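Local coordinates for protein putative DsbA oxidoreductase SCO1869 (Streptomyces coelicolor A3, PDB 3GL5) that is of unconfirmed function but probably acts as a thiol-disulfide oxidoreductase of the DsbA family, with a CxxC disulfide at the start of a helix, at residues 49-60 against 95-103; 109-119 against 144-155. All coordinates share one frame; numbering follows the deposited sequence. Where two conformers were deposited one is given.

Interaction 1: 49-60 against 95-103; sequences RAKDDVQPVLTM and RDHGSTFDL. With ACT (acetate ion), chain C.
The selenium of Met-60, a selenomethionine, sits over one face of the His-97 ring, 3.8 Å from SE to the ring centroid and 13° off the normal. At the ring edge, His-97 ND1 donates to acetate O (2.6 Å), and Arg-49 CZ lies in the ring plane near CD2, with guanidinium and ring almost perpendicular. The other acetate oxygen, OXT, takes a bond from Arg-95 NH2 (2.6 Å) and a weak one from NH1, so the anion, probably from the crystallisation liquor, bridges the two side chains. Val-57 CG2 covers a face of the Arg-95 guanidinium, 3.4 Å from NH1. An extended Arg-49 chain, CG anti to the backbone N (chi1 -175°), runs past Gly-98 and Ser-99 to the ring; its NE donates to Asp-53 O (2.8 Å), and Asp-46 pairs with NH1. The backbones carrying these groups pair: Gln-55 N donates to His-97 O (3.0 Å), the return bond from His-97 N is weak, and Val-57 N donates to Arg-95 O (2.8 Å). Farther out, Glu-76 pairs with Arg-95 NH2 and Ser-133 OG is hydrogen-bonded to Asp-96 OD2. The pairing forms a two-strand antiparallel sheet separate from the central thioredoxin-type sheet, its strands leading into helices 57-64 and 101-111, with His-97 near the CxxC motif of this DsbA-like fold.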
loop_
_atom_site.group_PDB
_atom_site.type_symbol
_atom_site.label_atom_id
_atom_site.label_comp_id
_atom_site.label_asym_id
_atom_site.label_seq_id
_atom_site.Cartn_x
_atom_site.Cartn_y
_atom_site.Cartn_z
ATOM N N ARG A 49 22.908 -7.485 -13.591
ATOM C CA ARG A 49 23.005 -8.643 -14.451
ATOM C C ARG A 49 22.256 -8.422 -15.773
ATOM O O ARG A 49 21.240 -7.752 -15.799
ATOM C CB ARG A 49 22.461 -9.861 -13.726
ATOM C CG ARG A 49 22.635 -11.102 -14.515
ATOM C CD ARG A 49 22.157 -12.292 -13.760
ATOM N NE ARG A 49 22.831 -13.480 -14.255
ATOM C CZ ARG A 49 23.981 -13.953 -13.783
ATOM N NH1 ARG A 49 24.610 -13.342 -12.780
ATOM N NH2 ARG A 49 24.490 -15.055 -14.333
ATOM N N ALA A 50 22.779 -8.960 -16.873
ATOM C CA ALA A 50 22.144 -8.812 -18.192
ATOM C C ALA A 50 21.009 -9.804 -18.397
ATOM O O ALA A 50 21.082 -10.957 -17.967
ATOM C CB ALA A 50 23.169 -8.938 -19.301
ATOM N N LYS A 51 19.959 -9.369 -19.074
ATOM C CA LYS A 51 18.825 -10.258 -19.252
ATOM C C LYS A 51 19.229 -11.586 -19.903
ATOM O O LYS A 51 18.730 -12.633 -19.523
ATOM C CB LYS A 51 17.685 -9.577 -20.006
ATOM C CG LYS A 51 16.380 -10.402 -19.949
ATOM C CD LYS A 51 15.130 -9.542 -20.236
ATOM C CE LYS A 51 14.752 -9.531 -21.691
ATOM N NZ LYS A 51 14.296 -10.888 -22.100
ATOM N N ASP A 52 20.155 -11.566 -20.852
ATOM C CA ASP A 52 20.515 -12.805 -21.526
ATOM C C ASP A 52 21.600 -13.584 -20.801
ATOM O O ASP A 52 22.135 -14.541 -21.332
ATOM C CB ASP A 52 20.931 -12.554 -22.982
ATOM C CG ASP A 52 22.314 -11.927 -23.096
ATOM O OD1 ASP A 52 22.738 -11.195 -22.165
ATOM O OD2 ASP A 52 22.978 -12.172 -24.129
ATOM N N ASP A 53 21.939 -13.179 -19.592
ATOM C CA ASP A 53 22.933 -13.914 -18.824
ATOM C C ASP A 53 22.270 -14.897 -17.835
ATOM O O ASP A 53 22.030 -14.562 -16.671
ATOM C CB ASP A 53 23.857 -12.917 -18.115
ATOM C CG ASP A 53 25.075 -13.570 -17.510
ATOM O OD1 ASP A 53 25.484 -14.650 -17.996
ATOM O OD2 ASP A 53 25.634 -12.990 -16.548
ATOM N N VAL A 54 21.943 -16.095 -18.319
ATOM C CA VAL A 54 21.362 -17.175 -17.499
ATOM C C VAL A 54 22.409 -18.264 -17.314
ATOM O O VAL A 54 23.044 -18.698 -18.261
ATOM C CB VAL A 54 20.081 -17.814 -18.143
ATOM C CG1 VAL A 54 19.290 -18.671 -17.104
ATOM C CG2 VAL A 54 19.186 -16.748 -18.757
ATOM N N GLN A 55 22.575 -18.710 -16.082
ATOM C CA GLN A 55 23.652 -19.621 -15.711
ATOM C C GLN A 55 23.046 -20.752 -14.879
ATOM O O GLN A 55 22.080 -20.516 -14.156
ATOM C CB GLN A 55 24.612 -18.844 -14.821
ATOM C CG GLN A 55 26.068 -19.009 -15.178
ATOM C CD GLN A 55 26.962 -18.333 -14.168
ATOM O OE1 GLN A 55 26.495 -17.780 -13.164
ATOM N NE2 GLN A 55 28.262 -18.354 -14.435
ATOM N N PRO A 56 23.627 -21.969 -14.930
ATOM C CA PRO A 56 23.161 -22.973 -13.949
ATOM C C PRO A 56 23.571 -22.575 -12.540
ATOM O O PRO A 56 24.690 -22.097 -12.339
ATOM C CB PRO A 56 23.858 -24.267 -14.371
ATOM C CG PRO A 56 24.422 -23.986 -15.766
ATOM C CD PRO A 56 24.627 -22.502 -15.872
ATOM N N VAL A 57 22.667 -22.737 -11.574
ATOM C CA VAL A 57 22.948 -22.364 -10.184
ATOM C C VAL A 57 24.239 -23.031 -9.681
ATOM O O VAL A 57 25.072 -22.410 -9.016
ATOM C CB VAL A 57 21.750 -22.707 -9.221
ATOM C CG1 VAL A 57 22.186 -22.628 -7.756
ATOM C CG2 VAL A 57 20.591 -21.783 -9.455
ATOM N N LEU A 58 24.409 -24.298 -10.028
ATOM C CA LEU A 58 25.458 -25.094 -9.417
ATOM C C LEU A 58 26.854 -24.650 -9.951
ATOM O O LEU A 58 27.831 -24.593 -9.193
ATOM C CB LEU A 58 25.171 -26.547 -9.733
ATOM C CG LEU A 58 25.518 -27.602 -8.710
ATOM C CD1 LEU A 58 24.206 -28.164 -8.150
ATOM C CD2 LEU A 58 26.344 -28.637 -9.483
ATOM N N THR A 59 26.890 -24.293 -11.241
ATOM C CA THR A 59 28.023 -23.637 -11.904
ATOM C C THR A 59 28.376 -22.323 -11.227
ATOM O O THR A 59 29.555 -22.043 -10.979
ATOM C CB THR A 59 27.698 -23.343 -13.402
ATOM O OG1 THR A 59 27.275 -24.549 -14.032
ATOM C CG2 THR A 59 28.902 -22.785 -14.153
HETATM N N MSE A 60 27.352 -21.514 -10.949
HETATM C CA MSE A 60 27.519 -20.228 -10.265
HETATM C C MSE A 60 28.172 -20.396 -8.897
HETATM O O MSE A 60 29.075 -19.644 -8.540
HETATM C CB MSE A 60 26.172 -19.508 -10.109
HETATM C CG MSE A 60 26.154 -18.448 -9.001
HETATM SE SE MSE A 60 24.331 -17.938 -8.501
HETATM C CE MSE A 60 24.208 -18.830 -6.788
ATOM N N ARG A 95 18.784 -26.290 -11.500
ATOM C CA ARG A 95 18.199 -24.944 -11.433
ATOM C C ARG A 95 19.107 -23.947 -12.142
ATOM O O ARG A 95 20.320 -24.168 -12.283
ATOM C CB ARG A 95 17.986 -24.516 -9.995
ATOM C CG ARG A 95 16.874 -25.323 -9.208
ATOM C CD ARG A 95 16.269 -24.507 -8.036
ATOM N NE ARG A 95 17.300 -23.980 -7.137
ATOM C CZ ARG A 95 17.828 -22.758 -7.230
ATOM N NH1 ARG A 95 17.431 -21.914 -8.191
ATOM N NH2 ARG A 95 18.772 -22.387 -6.357
ATOM N N ASP A 96 18.491 -22.885 -12.648
ATOM C CA ASP A 96 19.224 -21.832 -13.311
ATOM C C ASP A 96 19.000 -20.532 -12.555
ATOM O O ASP A 96 18.236 -20.472 -11.568
ATOM C CB ASP A 96 18.856 -21.731 -14.797
ATOM C CG ASP A 96 17.402 -21.272 -15.037
ATOM O OD1 ASP A 96 16.548 -21.320 -14.126
ATOM O OD2 ASP A 96 17.106 -20.868 -16.182
ATOM N N HIS A 97 19.685 -19.492 -13.003
ATOM C CA HIS A 97 19.724 -18.254 -12.290
ATOM C C HIS A 97 19.973 -17.130 -13.291
ATOM O O HIS A 97 20.830 -17.262 -14.155
ATOM C CB HIS A 97 20.863 -18.342 -11.276
ATOM C CG HIS A 97 21.211 -17.039 -10.647
ATOM N ND1 HIS A 97 20.930 -16.753 -9.325
ATOM C CD2 HIS A 97 21.840 -15.948 -11.144
ATOM C CE1 HIS A 97 21.359 -15.531 -9.041
ATOM N NE2 HIS A 97 21.900 -15.018 -10.132
ATOM N N GLY A 98 19.251 -16.012 -13.146
ATOM C CA GLY A 98 19.378 -14.873 -14.071
ATOM C C GLY A 98 18.869 -13.556 -13.506
ATOM O O GLY A 98 18.649 -13.400 -12.288
ATOM N N SER A 99 18.718 -12.587 -14.399
ATOM C CA SER A 99 18.231 -11.268 -14.050
ATOM C C SER A 99 16.727 -11.316 -13.681
ATOM O O SER A 99 15.959 -12.057 -14.314
ATOM C CB SER A 99 18.471 -10.338 -15.248
ATOM O OG SER A 99 17.559 -9.239 -15.206
ATOM N N THR A 100 16.297 -10.541 -12.676
ATOM C CA THR A 100 14.856 -10.548 -12.251
ATOM C C THR A 100 14.158 -9.190 -12.447
ATOM O O THR A 100 13.043 -8.974 -11.983
ATOM C CB THR A 100 14.698 -10.947 -10.775
ATOM O OG1 THR A 100 15.514 -10.077 -9.961
ATOM C CG2 THR A 100 15.131 -12.384 -10.578
ATOM N N PHE A 101 14.829 -8.278 -13.131
ATOM C CA PHE A 101 14.356 -6.934 -13.218
ATOM C C PHE A 101 12.927 -6.881 -13.755
ATOM O O PHE A 101 12.059 -6.244 -13.160
ATOM C CB PHE A 101 15.285 -6.053 -14.078
ATOM C CG PHE A 101 14.811 -4.619 -14.179
ATOM C CD1 PHE A 101 14.664 -3.831 -13.030
ATOM C CD2 PHE A 101 14.493 -4.054 -15.411
ATOM C CE1 PHE A 101 14.215 -2.505 -13.119
ATOM C CE2 PHE A 101 14.070 -2.688 -15.493
ATOM C CZ PHE A 101 13.921 -1.943 -14.343
ATOM N N ASP A 102 12.716 -7.531 -14.895
ATOM C CA ASP A 102 11.414 -7.600 -15.556
ATOM C C ASP A 102 10.360 -8.356 -14.740
ATOM O O ASP A 102 9.162 -7.976 -14.729
ATOM C CB ASP A 102 11.574 -8.205 -16.954
ATOM C CG ASP A 102 12.278 -7.236 -17.908
ATOM O OD1 ASP A 102 12.160 -6.017 -17.662
ATOM O OD2 ASP A 102 12.960 -7.664 -18.867
ATOM N N LEU A 103 10.798 -9.398 -14.038
ATOM C CA LEU A 103 9.893 -10.079 -13.133
ATOM C C LEU A 103 9.381 -9.088 -12.093
ATOM O O LEU A 103 8.200 -9.036 -11.797
ATOM C CB LEU A 103 10.618 -11.257 -12.462
ATOM C CG LEU A 103 10.719 -12.577 -13.236
ATOM C CD1 LEU A 103 11.626 -12.441 -14.446
ATOM C CD2 LEU A 103 11.267 -13.634 -12.325
HETATM C C ACT C . 19.710 -18.700 -6.806
HETATM O O ACT C . 19.281 -18.204 -7.865
HETATM O OXT ACT C . 19.421 -19.893 -6.673
HETATM C CH3 ACT C . 20.513 -17.903 -5.804
HETATM O O HOH W 1 22.198 -25.964 -11.158
#

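Interaction 2: 109-119 against 144-155; sequences LAKERGRHEAL and LAVGAGLDAEEV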
loop_
_atom_site.group_PDB
_atom_site.type_symbol
_atom_site.label_atom_id
_atom_site.label_comp_id
_atom_site.label_asym_id
_atom_site.label_seq_id
_atom_site.Cartn_x
_atom_site.Cartn_y
_atom_site.Cartn_z
ATOM N N LEU A 109 3.023 -4.452 -11.731
ATOM C CA LEU A 109 1.733 -4.655 -12.437
ATOM C C LEU A 109 0.710 -5.429 -11.589
ATOM O O LEU A 109 -0.388 -4.920 -11.282
ATOM C CB LEU A 109 1.935 -5.334 -13.794
ATOM C CG LEU A 109 0.661 -5.751 -14.558
ATOM C CD1 LEU A 109 -0.361 -4.586 -14.691
ATOM C CD2 LEU A 109 1.039 -6.266 -15.926
ATOM N N ALA A 110 1.086 -6.637 -11.166
ATOM C CA ALA A 110 0.282 -7.413 -10.207
ATOM C C ALA A 110 -0.124 -6.659 -8.928
ATOM O O ALA A 110 -1.254 -6.781 -8.475
ATOM C CB ALA A 110 1.013 -8.744 -9.827
ATOM N N LYS A 111 0.788 -5.899 -8.322
ATOM C CA LYS A 111 0.488 -5.272 -7.017
ATOM C C LYS A 111 -0.659 -4.279 -7.228
ATOM O O LYS A 111 -1.542 -4.069 -6.344
ATOM C CB LYS A 111 1.738 -4.570 -6.475
ATOM C CG LYS A 111 1.526 -3.706 -5.220
ATOM C CD LYS A 111 2.615 -2.636 -5.094
ATOM C CE LYS A 111 3.095 -2.545 -3.648
ATOM N NZ LYS A 111 3.666 -1.209 -3.285
ATOM N N GLU A 112 -0.642 -3.723 -8.438
ATOM C CA GLU A 112 -1.626 -2.782 -8.919
ATOM C C GLU A 112 -2.704 -3.462 -9.782
ATOM O O GLU A 112 -3.373 -2.817 -10.598
ATOM C CB GLU A 112 -0.931 -1.678 -9.696
ATOM C CG GLU A 112 -1.613 -0.398 -9.605
ATOM C CD GLU A 112 -1.475 0.371 -10.882
ATOM O OE1 GLU A 112 -0.335 0.771 -11.177
ATOM O OE2 GLU A 112 -2.514 0.553 -11.578
ATOM N N ARG A 113 -2.875 -4.762 -9.601
ATOM C CA ARG A 113 -4.091 -5.429 -10.031
ATOM C C ARG A 113 -4.572 -6.287 -8.872
ATOM O O ARG A 113 -5.307 -7.239 -9.091
ATOM C CB ARG A 113 -3.874 -6.313 -11.254
ATOM C CG ARG A 113 -3.603 -5.599 -12.533
ATOM C CD ARG A 113 -4.835 -4.802 -13.056
ATOM N NE ARG A 113 -4.399 -4.004 -14.178
ATOM C CZ ARG A 113 -3.976 -2.746 -14.089
ATOM N NH1 ARG A 113 -3.976 -2.099 -12.927
ATOM N NH2 ARG A 113 -3.557 -2.128 -15.181
ATOM N N GLY A 114 -4.140 -5.959 -7.649
ATOM C CA GLY A 114 -4.463 -6.725 -6.441
ATOM C C GLY A 114 -4.059 -8.199 -6.465
ATOM O O GLY A 114 -4.584 -9.007 -5.671
ATOM N N ARG A 115 -3.148 -8.564 -7.366
ATOM C CA ARG A 115 -2.757 -9.968 -7.550
ATOM C C ARG A 115 -1.306 -10.203 -7.146
ATOM O O ARG A 115 -0.679 -11.144 -7.619
ATOM C CB ARG A 115 -3.004 -10.427 -9.003
ATOM C CG ARG A 115 -4.461 -10.208 -9.525
ATOM C CD ARG A 115 -5.341 -11.481 -9.695
ATOM N NE ARG A 115 -6.216 -11.352 -10.886
ATOM C CZ ARG A 115 -7.404 -11.949 -11.101
ATOM N NH1 ARG A 115 -7.955 -12.772 -10.209
ATOM N NH2 ARG A 115 -8.063 -11.709 -12.235
ATOM N N HIS A 116 -0.775 -9.356 -6.267
ATOM C CA HIS A 116 0.648 -9.386 -5.973
ATOM C C HIS A 116 1.111 -10.787 -5.472
ATOM O O HIS A 116 2.041 -11.373 -6.048
ATOM C CB HIS A 116 1.050 -8.278 -5.001
ATOM C CG HIS A 116 2.525 -7.987 -4.991
ATOM N ND1 HIS A 116 3.050 -6.810 -4.496
ATOM C CD2 HIS A 116 3.589 -8.736 -5.386
ATOM C CE1 HIS A 116 4.368 -6.829 -4.625
ATOM N NE2 HIS A 116 4.723 -7.994 -5.142
ATOM N N GLU A 117 0.416 -11.331 -4.472
ATOM C CA GLU A 117 0.838 -12.583 -3.877
ATOM C C GLU A 117 0.705 -13.792 -4.816
ATOM O O GLU A 117 1.585 -14.673 -4.830
ATOM C CB GLU A 117 0.196 -12.819 -2.510
ATOM C CG GLU A 117 1.086 -13.748 -1.698
ATOM C CD GLU A 117 0.839 -13.689 -0.211
ATOM O OE1 GLU A 117 0.352 -12.636 0.287
ATOM O OE2 GLU A 117 1.153 -14.703 0.460
ATOM N N ALA A 118 -0.346 -13.775 -5.650
ATOM C CA ALA A 118 -0.530 -14.783 -6.701
ATOM C C ALA A 118 0.597 -14.779 -7.725
ATOM O O ALA A 118 1.074 -15.836 -8.133
ATOM C CB ALA A 118 -1.917 -14.649 -7.392
ATOM N N LEU A 119 1.062 -13.621 -8.160
ATOM C CA LEU A 119 2.141 -13.630 -9.155
ATOM C C LEU A 119 3.504 -13.931 -8.484
ATOM O O LEU A 119 4.383 -14.596 -9.075
ATOM C CB LEU A 119 2.204 -12.316 -9.948
ATOM C CG LEU A 119 3.207 -12.249 -11.106
ATOM C CD1 LEU A 119 2.937 -13.348 -12.141
ATOM C CD2 LEU A 119 3.269 -10.824 -11.735
ATOM N N LEU A 144 3.019 -17.586 -17.027
ATOM C CA LEU A 144 2.948 -17.510 -15.566
ATOM C C LEU A 144 2.025 -16.388 -15.073
ATOM O O LEU A 144 1.312 -16.544 -14.087
ATOM C CB LEU A 144 4.349 -17.321 -14.960
ATOM C CG LEU A 144 5.277 -18.520 -15.133
ATOM C CD1 LEU A 144 6.699 -18.164 -14.731
ATOM C CD2 LEU A 144 4.754 -19.740 -14.335
ATOM N N ALA A 145 2.057 -15.257 -15.754
ATOM C CA ALA A 145 1.273 -14.116 -15.338
ATOM C C ALA A 145 -0.227 -14.350 -15.611
ATOM O O ALA A 145 -1.080 -14.132 -14.730
ATOM C CB ALA A 145 1.799 -12.857 -16.031
ATOM N N VAL A 146 -0.545 -14.859 -16.797
ATOM C CA VAL A 146 -1.931 -15.152 -17.126
ATOM C C VAL A 146 -2.481 -16.145 -16.098
ATOM O O VAL A 146 -3.605 -15.985 -15.607
ATOM C CB VAL A 146 -2.060 -15.703 -18.534
ATOM C CG1 VAL A 146 -3.367 -16.477 -18.687
ATOM C CG2 VAL A 146 -2.002 -14.569 -19.543
ATOM N N GLY A 147 -1.663 -17.136 -15.735
ATOM C CA GLY A 147 -2.110 -18.172 -14.813
ATOM C C GLY A 147 -2.465 -17.600 -13.452
ATOM O O GLY A 147 -3.343 -18.126 -12.752
ATOM N N ALA A 148 -1.801 -16.500 -13.102
ATOM C CA ALA A 148 -2.011 -15.789 -11.839
ATOM C C ALA A 148 -3.211 -14.805 -11.826
ATOM O O ALA A 148 -3.440 -14.107 -10.829
ATOM C CB ALA A 148 -0.689 -15.058 -11.426
ATOM N N GLY A 149 -3.988 -14.767 -12.911
ATOM C CA GLY A 149 -5.109 -13.853 -13.005
ATOM C C GLY A 149 -4.899 -12.591 -13.831
ATOM O O GLY A 149 -5.861 -11.869 -14.110
ATOM N N LEU A 150 -3.661 -12.310 -14.234
ATOM C CA LEU A 150 -3.393 -11.069 -14.966
ATOM C C LEU A 150 -3.810 -11.160 -16.438
ATOM O O LEU A 150 -3.944 -12.254 -16.968
ATOM C CB LEU A 150 -1.929 -10.667 -14.835
ATOM C CG LEU A 150 -1.544 -9.955 -13.553
ATOM C CD1 LEU A 150 -1.474 -10.906 -12.374
ATOM C CD2 LEU A 150 -0.179 -9.376 -13.763
ATOM N N ASP A 151 -4.020 -10.012 -17.079
ATOM C CA ASP A 151 -4.343 -9.939 -18.526
ATOM C C ASP A 151 -3.079 -9.962 -19.399
ATOM O O ASP A 151 -2.091 -9.350 -19.047
ATOM C CB ASP A 151 -5.173 -8.673 -18.845
ATOM C CG ASP A 151 -5.277 -8.390 -20.356
ATOM O OD1 ASP A 151 -6.237 -8.860 -20.993
ATOM O OD2 ASP A 151 -4.381 -7.736 -20.930
ATOM N N ALA A 152 -3.147 -10.616 -20.558
ATOM C CA ALA A 152 -1.973 -10.968 -21.372
ATOM C C ALA A 152 -1.419 -9.891 -22.307
ATOM O O ALA A 152 -0.180 -9.704 -22.369
ATOM C CB ALA A 152 -2.270 -12.210 -22.170
ATOM N N GLU A 153 -2.313 -9.216 -23.038
ATOM C CA GLU A 153 -1.928 -8.132 -23.951
ATOM C C GLU A 153 -1.194 -7.078 -23.131
ATOM O O GLU A 153 -0.242 -6.439 -23.597
ATOM C CB GLU A 153 -3.169 -7.503 -24.617
ATOM C CG GLU A 153 -4.319 -8.471 -24.921
ATOM C CD GLU A 153 -5.665 -7.762 -25.135
ATOM O OE1 GLU A 153 -5.689 -6.607 -25.621
ATOM O OE2 GLU A 153 -6.710 -8.362 -24.817
ATOM N N GLU A 154 -1.665 -6.939 -21.895
ATOM C CA GLU A 154 -1.225 -5.977 -20.916
ATOM C C GLU A 154 0.116 -6.353 -20.303
ATOM O O GLU A 154 1.022 -5.513 -20.178
ATOM C CB GLU A 154 -2.307 -6.036 -19.856
ATOM C CG GLU A 154 -2.081 -5.426 -18.527
ATOM C CD GLU A 154 -3.394 -4.893 -18.004
ATOM O OE1 GLU A 154 -4.123 -4.273 -18.801
ATOM O OE2 GLU A 154 -3.718 -5.104 -16.819
ATOM N N VAL A 155 0.246 -7.622 -19.924
ATOM C CA VAL A 155 1.461 -8.106 -19.312
ATOM C C VAL A 155 2.569 -7.940 -20.324
ATOM O O VAL A 155 3.669 -7.542 -19.993
ATOM C CB VAL A 155 1.266 -9.567 -18.857
ATOM C CG1 VAL A 155 2.575 -10.337 -18.841
ATOM C CG2 VAL A 155 0.606 -9.574 -17.489
#
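Leu-109 and Val-155 bring their backbones to 7.7 Å between CA atoms, Leu-119 and Ala-148 to 5.4 Å, as the turn joining helices 101-111 and 116-128 meets the one joining 138-147 and 152-160. Leu-150 wedges between the helices of the first pair: the Leu-150 and Leu-109 side chains run past each other in opposite directions, Leu-150 CD2 lying 3.8 Å from Leu-109 CG and also nearing Ala-110 CB and Leu-119 CD2, while CD1 packs on Arg-115 CB. The Leu-109 and Val-155 side chains cross at about a right angle, CD2 of the leucine touching CG2 of the valine. At the other end, Leu-119 CD1 rests on Ala-145 CA (3.7 Å), and the small CB of Ala-148 admits the close backbone approach. This is helix-to-helix packing within the DsbA-like domain, and Gly-149 ends helix 138-147 in a Schellman motif. Gly-149 CA lies over one face of the Arg-115 guanidinium, whose NH2 makes a weak bond to Gly-149 O (2.9 Å); a CB on that glycine would run into Arg-115 NE. On the outer side, Arg-113 NE donates to Glu-154 OE2 (2.9 Å) on its syn side but 28° out of the carboxylate plane, with a weak second bond from NH2. The bend at chi2 (-68°) folds Arg-113 back, setting a guanidinium face against Leu-109 CD1. A leucine in place of Arg-113 would probably leave the Glu-154 carboxylate without its cationic mate and freer to turn. Arg-113 of the second subunit packs against Glu-112 and Arg-113 here.

Helix 101-111 joins the two contacts: interaction 1 takes in its N-terminal start and interaction 2 its C-terminal end, their centres about 22 Å apart and their nearest atoms about 5 Å apart without touching. Interaction 1 lies largely at the surface and is chiefly polar, built on strand pairing, a bound anion and an aromatic ring. Interaction 2 is partly buried; its centre is leucine, alanine and valine packing between helices, and its ionic pair is confined to the outer side. The contacts differ too in their relation to the second subunit, which packs against interaction 2, whereas neither segment of interaction 1 meets another protein chain of the assembly.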